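Local coordinates for penicillin-binding protein A (Mycobacterium tuberculosis, PDB 3UN7), which probably cross-links peptidoglycan as a D,D-transpeptidase in the periplasm, contributing to the regulation of cell length, and binds penicillin, at residues T194-T199 and V250-T255; S300-M305 and G309-A314. All blocks are in the same frame, centred on the assembly; numbering follows the deposited sequence.

Interaction 1. Residues T194-T199 and V250-T255; sequences TFKVIT and VKSCNT
Lys196 reaches across to Ser252 and Asn254, uniting two signatures of the penicillin-binding transpeptidase fold: the SxxK motif, Ser193 to Lys196, and the SxN motif, Ser252 to Asn254. From CB the lysine sets out toward residues 250-255, and the extended chain beyond CG brings NZ to its acceptors. CD passes Ser252 OG at 3.5 Å, and CE lies 3.3 Å from Asn254 OD1. At the tip, NZ donates three hydrogen bonds: to Ser252 OG at 2.7 Å, to Ser252 O at 2.8 Å and to Asn254 OD1 at 2.8 Å, a grip that fixes where the amine can sit. The backbone turns sharply where these acceptors sit: Ser252, with positive phi, closes helix 245-251 as the C-prime residue of a Schellman motif, and Cys253, disulfide-bonded to Cys237, is the N-cap of the next helix. Asn254 starts out away from the lysine, yet the end of its side chain comes nearer, and the side chain crosses that of Lys196 at about a right angle. Lys395 of the KTG motif is a second partner of Ser252 OG. The two carbonyl acceptors are approached differently: NZ stands above the Ser252 carbonyl plane, 68° out of it, but is tilted only 30° from the plane of the Asn254 amide carbonyl.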
loop_
_atom_site.group_PDB
_atom_site.type_symbol
_atom_site.label_atom_id
_atom_site.label_comp_id
_atom_site.label_asym_id
_atom_site.label_seq_id
_atom_site.Cartn_x
_atom_site.Cartn_y
_atom_site.Cartn_z
ATOM N N THR A 194 -8.106 -8.866 -6.681
ATOM C CA THR A 194 -8.528 -7.693 -5.892
ATOM C C THR A 194 -9.216 -6.638 -6.778
ATOM O O THR A 194 -10.057 -5.861 -6.306
ATOM C CB THR A 194 -7.366 -7.013 -5.100
ATOM O OG1 THR A 194 -6.285 -6.680 -5.977
ATOM C CG2 THR A 194 -6.865 -7.894 -3.940
ATOM N N PHE A 195 -8.849 -6.627 -8.063
ATOM C CA PHE A 195 -9.386 -5.661 -9.025
ATOM C C PHE A 195 -10.858 -5.884 -9.362
ATOM O O PHE A 195 -11.516 -4.983 -9.881
ATOM C CB PHE A 195 -8.552 -5.632 -10.310
ATOM C CG PHE A 195 -8.624 -4.317 -11.037
ATOM C CD1 PHE A 195 -8.128 -3.157 -10.449
ATOM C CD2 PHE A 195 -9.220 -4.224 -12.286
ATOM C CE1 PHE A 195 -8.203 -1.943 -11.107
ATOM C CE2 PHE A 195 -9.299 -3.000 -12.944
ATOM C CZ PHE A 195 -8.779 -1.864 -12.349
ATOM N N LYS A 196 -11.382 -7.064 -9.037
ATOM C CA LYS A 196 -12.822 -7.325 -9.171
ATOM C C LYS A 196 -13.645 -6.346 -8.326
ATOM O O LYS A 196 -14.837 -6.175 -8.544
ATOM C CB LYS A 196 -13.151 -8.774 -8.811
ATOM C CG LYS A 196 -12.421 -9.799 -9.656
ATOM C CD LYS A 196 -12.605 -11.210 -9.101
ATOM C CE LYS A 196 -11.918 -12.243 -9.974
ATOM N NZ LYS A 196 -11.792 -13.551 -9.261
ATOM N N VAL A 197 -13.002 -5.693 -7.363
ATOM C CA VAL A 197 -13.651 -4.609 -6.632
ATOM C C VAL A 197 -13.965 -3.457 -7.602
ATOM O O VAL A 197 -15.049 -2.879 -7.562
ATOM C CB VAL A 197 -12.774 -4.107 -5.459
ATOM C CG1 VAL A 197 -13.355 -2.836 -4.854
ATOM C CG2 VAL A 197 -12.630 -5.200 -4.383
ATOM N N ILE A 198 -13.019 -3.139 -8.483
ATOM C CA ILE A 198 -13.216 -2.057 -9.445
ATOM C C ILE A 198 -14.210 -2.468 -10.527
ATOM O O ILE A 198 -15.102 -1.690 -10.891
ATOM C CB ILE A 198 -11.865 -1.588 -10.061
ATOM C CG1 ILE A 198 -10.902 -1.102 -8.964
ATOM C CG2 ILE A 198 -12.075 -0.512 -11.119
ATOM C CD1 ILE A 198 -11.496 -0.112 -7.954
ATOM N N THR A 199 -14.071 -3.696 -11.027
ATOM C CA THR A 199 -14.983 -4.213 -12.039
ATOM C C THR A 199 -16.417 -4.179 -11.501
ATOM O O THR A 199 -17.339 -3.755 -12.205
ATOM C CB THR A 199 -14.599 -5.650 -12.473
ATOM O OG1 THR A 199 -13.232 -5.674 -12.901
ATOM C CG2 THR A 199 -15.524 -6.171 -13.606
ATOM N N VAL A 250 -18.184 -13.023 -3.827
ATOM C CA VAL A 250 -17.680 -13.630 -2.601
ATOM C C VAL A 250 -16.855 -14.882 -2.895
ATOM O O VAL A 250 -15.842 -15.130 -2.240
ATOM C CB VAL A 250 -18.774 -13.842 -1.499
ATOM C CG1 VAL A 250 -19.606 -12.580 -1.332
ATOM C CG2 VAL A 250 -19.648 -15.010 -1.811
ATOM N N LYS A 251 -17.267 -15.644 -3.905
ATOM C CA LYS A 251 -16.515 -16.813 -4.344
ATOM C C LYS A 251 -15.337 -16.425 -5.234
ATOM O O LYS A 251 -14.433 -17.231 -5.456
ATOM C CB LYS A 251 -17.433 -17.798 -5.062
ATOM C CG LYS A 251 -18.397 -18.534 -4.122
ATOM C CD LYS A 251 -19.104 -19.663 -4.849
ATOM C CE LYS A 251 -19.105 -20.926 -4.004
ATOM N NZ LYS A 251 -19.528 -22.114 -4.800
ATOM N N SER A 252 -15.356 -15.186 -5.731
ATOM C CA SER A 252 -14.320 -14.634 -6.611
ATOM C C SER A 252 -14.132 -15.458 -7.898
ATOM O O SER A 252 -13.003 -15.819 -8.270
ATOM C CB SER A 252 -12.993 -14.461 -5.856
ATOM O OG SER A 252 -12.125 -13.586 -6.569
ATOM N N CYS A 253 -15.239 -15.739 -8.582
ATOM C CA CYS A 253 -15.208 -16.616 -9.750
ATOM C C CYS A 253 -14.763 -15.825 -10.967
ATOM O O CYS A 253 -15.430 -14.882 -11.362
ATOM C CB CYS A 253 -16.587 -17.236 -9.981
ATOM S SG CYS A 253 -17.162 -18.256 -8.598
ATOM N N ASN A 254 -13.640 -16.218 -11.561
ATOM C CA ASN A 254 -13.046 -15.474 -12.683
ATOM C C ASN A 254 -13.933 -15.271 -13.903
ATOM O O ASN A 254 -13.981 -14.182 -14.471
ATOM C CB ASN A 254 -11.740 -16.128 -13.141
ATOM C CG ASN A 254 -10.599 -15.904 -12.171
ATOM O OD1 ASN A 254 -10.569 -14.912 -11.428
ATOM N ND2 ASN A 254 -9.645 -16.828 -12.171
ATOM N N THR A 255 -14.600 -16.333 -14.335
ATOM C CA THR A 255 -15.323 -16.287 -15.608
ATOM C C THR A 255 -16.528 -15.337 -15.559
ATOM O O THR A 255 -16.834 -14.649 -16.540
ATOM C CB THR A 255 -15.713 -17.700 -16.087
ATOM O OG1 THR A 255 -16.567 -18.317 -15.124
ATOM C CG2 THR A 255 -14.457 -18.558 -16.277
#

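Interaction 2. Residues S300-M305 and G309-A314; sequences SAALGM and GQKDVA
Lys311, a non-glycine residue with positive phi (46°) at the second position of a type II' beta turn, lays its side chain back against Met305 and Ala302 of the preceding helix. That position is usually favourable to glycine; here the turn, Gln310 to Val313, is closed by the bond from Val313 N to Gln310 O. Just before it comes a Schellman motif. Gly309, also with positive phi, lets the chain reverse, and Gln310 N donates to Met305 O at 2.9 Å, while Gly309 N pairs with Thr306 O. Around this backbone bond the side chains meet by van der Waals packing. Met305 CB meets Lys311 CB at 3.8 Å, and the bend at the end of the methionine (chi3 58°) carries CE to within 3.5 Å of Lys311 N, and 4.1 Å from Gln310 CB. On the Ala302 side, the lysine, bent at chi2 and chi4, curves round the methyl group, CG lying 4.0 Å and NZ 3.9 Å from Ala302 CB. Gln310 begins toward the helix but bends away at chi2, and its OE1 accepts a bond from Glu400 N. The tight reversal thus joins helix 300-306 to the loop leading into helix 317-328: Gly309 is backbone-bonded to Gly192, beside Ser193, Val313 rests on Pro191 and Thr306, and Gln310 reaches the residue that follows strand 393-399.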
loop_
_atom_site.group_PDB
_atom_site.type_symbol
_atom_site.label_atom_id
_atom_site.label_comp_id
_atom_site.label_asym_id
_atom_site.label_seq_id
_atom_site.Cartn_x
_atom_site.Cartn_y
_atom_site.Cartn_z
ATOM N N SER A 300 -10.900 -6.470 -26.726
ATOM C CA SER A 300 -11.802 -7.123 -25.792
ATOM C C SER A 300 -11.191 -8.338 -25.094
ATOM O O SER A 300 -11.618 -8.689 -23.995
ATOM C CB SER A 300 -13.105 -7.469 -26.490
ATOM O OG SER A 300 -13.718 -6.267 -26.906
ATOM N N ALA A 301 -10.195 -8.973 -25.721
ATOM C CA ALA A 301 -9.402 -9.998 -25.023
ATOM C C ALA A 301 -8.672 -9.366 -23.837
ATOM O O ALA A 301 -8.686 -9.906 -22.717
ATOM C CB ALA A 301 -8.418 -10.661 -25.968
ATOM N N ALA A 302 -8.044 -8.218 -24.092
ATOM C CA ALA A 302 -7.400 -7.427 -23.056
ATOM C C ALA A 302 -8.398 -6.992 -21.987
ATOM O O ALA A 302 -8.105 -7.096 -20.791
ATOM C CB ALA A 302 -6.682 -6.217 -23.662
ATOM N N LEU A 303 -9.576 -6.533 -22.411
ATOM C CA LEU A 303 -10.629 -6.139 -21.461
ATOM C C LEU A 303 -11.021 -7.298 -20.552
ATOM O O LEU A 303 -11.157 -7.127 -19.329
ATOM C CB LEU A 303 -11.873 -5.592 -22.184
ATOM C CG LEU A 303 -13.103 -5.258 -21.321
ATOM C CD1 LEU A 303 -12.784 -4.244 -20.227
ATOM C CD2 LEU A 303 -14.213 -4.729 -22.196
ATOM N N GLY A 304 -11.198 -8.481 -21.144
ATOM C CA GLY A 304 -11.474 -9.679 -20.347
ATOM C C GLY A 304 -10.450 -9.863 -19.235
ATOM O O GLY A 304 -10.814 -10.066 -18.079
ATOM N N MET A 305 -9.170 -9.791 -19.600
ATOM C CA MET A 305 -8.059 -9.982 -18.667
ATOM C C MET A 305 -7.947 -8.831 -17.659
ATOM O O MET A 305 -7.609 -9.053 -16.496
ATOM C CB MET A 305 -6.740 -10.142 -19.438
ATOM C CG MET A 305 -6.556 -11.495 -20.150
ATOM S SD MET A 305 -4.930 -11.638 -20.981
ATOM C CE MET A 305 -3.828 -11.367 -19.563
ATOM N N GLY A 309 -8.035 -8.068 -13.178
ATOM C CA GLY A 309 -6.828 -7.409 -12.709
ATOM C C GLY A 309 -5.530 -7.881 -13.326
ATOM O O GLY A 309 -4.476 -7.778 -12.702
ATOM N N GLN A 310 -5.607 -8.417 -14.536
ATOM C CA GLN A 310 -4.406 -8.830 -15.250
ATOM C C GLN A 310 -4.125 -7.898 -16.432
ATOM O O GLN A 310 -4.348 -6.687 -16.337
ATOM C CB GLN A 310 -4.492 -10.309 -15.698
ATOM C CG GLN A 310 -4.645 -11.340 -14.560
ATOM C CD GLN A 310 -3.493 -11.348 -13.539
ATOM O OE1 GLN A 310 -3.605 -11.976 -12.492
ATOM N NE2 GLN A 310 -2.379 -10.680 -13.859
ATOM N N LYS A 311 -3.638 -8.467 -17.536
ATOM C CA LYS A 311 -3.123 -7.683 -18.670
ATOM C C LYS A 311 -2.190 -6.535 -18.223
ATOM O O LYS A 311 -1.110 -6.788 -17.682
ATOM C CB LYS A 311 -4.262 -7.204 -19.589
ATOM C CG LYS A 311 -3.804 -6.677 -20.979
ATOM C CD LYS A 311 -2.833 -7.648 -21.677
ATOM C CE LYS A 311 -2.321 -7.125 -23.024
ATOM N NZ LYS A 311 -3.129 -7.698 -24.130
ATOM N N ASP A 312 -2.593 -5.288 -18.442
ATOM C CA ASP A 312 -1.740 -4.135 -18.157
ATOM C C ASP A 312 -2.099 -3.399 -16.846
ATOM O O ASP A 312 -1.506 -2.372 -16.530
ATOM C CB ASP A 312 -1.771 -3.144 -19.312
ATOM C CG ASP A 312 -1.290 -3.745 -20.626
ATOM O OD1 ASP A 312 -0.166 -4.272 -20.669
ATOM O OD2 ASP A 312 -2.034 -3.670 -21.626
ATOM N N VAL A 313 -3.065 -3.905 -16.093
ATOM C CA VAL A 313 -3.388 -3.292 -14.791
ATOM C C VAL A 313 -2.208 -3.412 -13.820
ATOM O O VAL A 313 -1.688 -4.500 -13.595
ATOM C CB VAL A 313 -4.660 -3.898 -14.158
ATOM C CG1 VAL A 313 -5.159 -3.027 -13.009
ATOM C CG2 VAL A 313 -5.735 -4.032 -15.198
ATOM N N ALA A 314 -1.783 -2.284 -13.251
ATOM C CA ALA A 314 -0.647 -2.282 -12.330
ATOM C C ALA A 314 -0.884 -1.228 -11.252
ATOM O O ALA A 314 -1.136 -0.065 -11.563
ATOM C CB ALA A 314 0.656 -2.025 -13.088
#

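Two kinds of connection meet at one active site: a polar one in interaction 1 and, in interaction 2, one made of a backbone bond and van der Waals packing. Their centres are 13 Å apart, yet they touch directly through Phe195, whose CB lies 3.4 Å from Gly309 CA and whose CE1 lies 3.7 Å from Val313 CG1. Thr199 OG1 adds a hydrogen bond to Ser307 O, between the two segments of 300-314. Ser193, probably the serine that forms the acyl-ester intermediate, lies about 4 Å from Lys196 and about 7 Å from Gln310, side chain to side chain. Strand 393-399 and the residue after it flank both contacts.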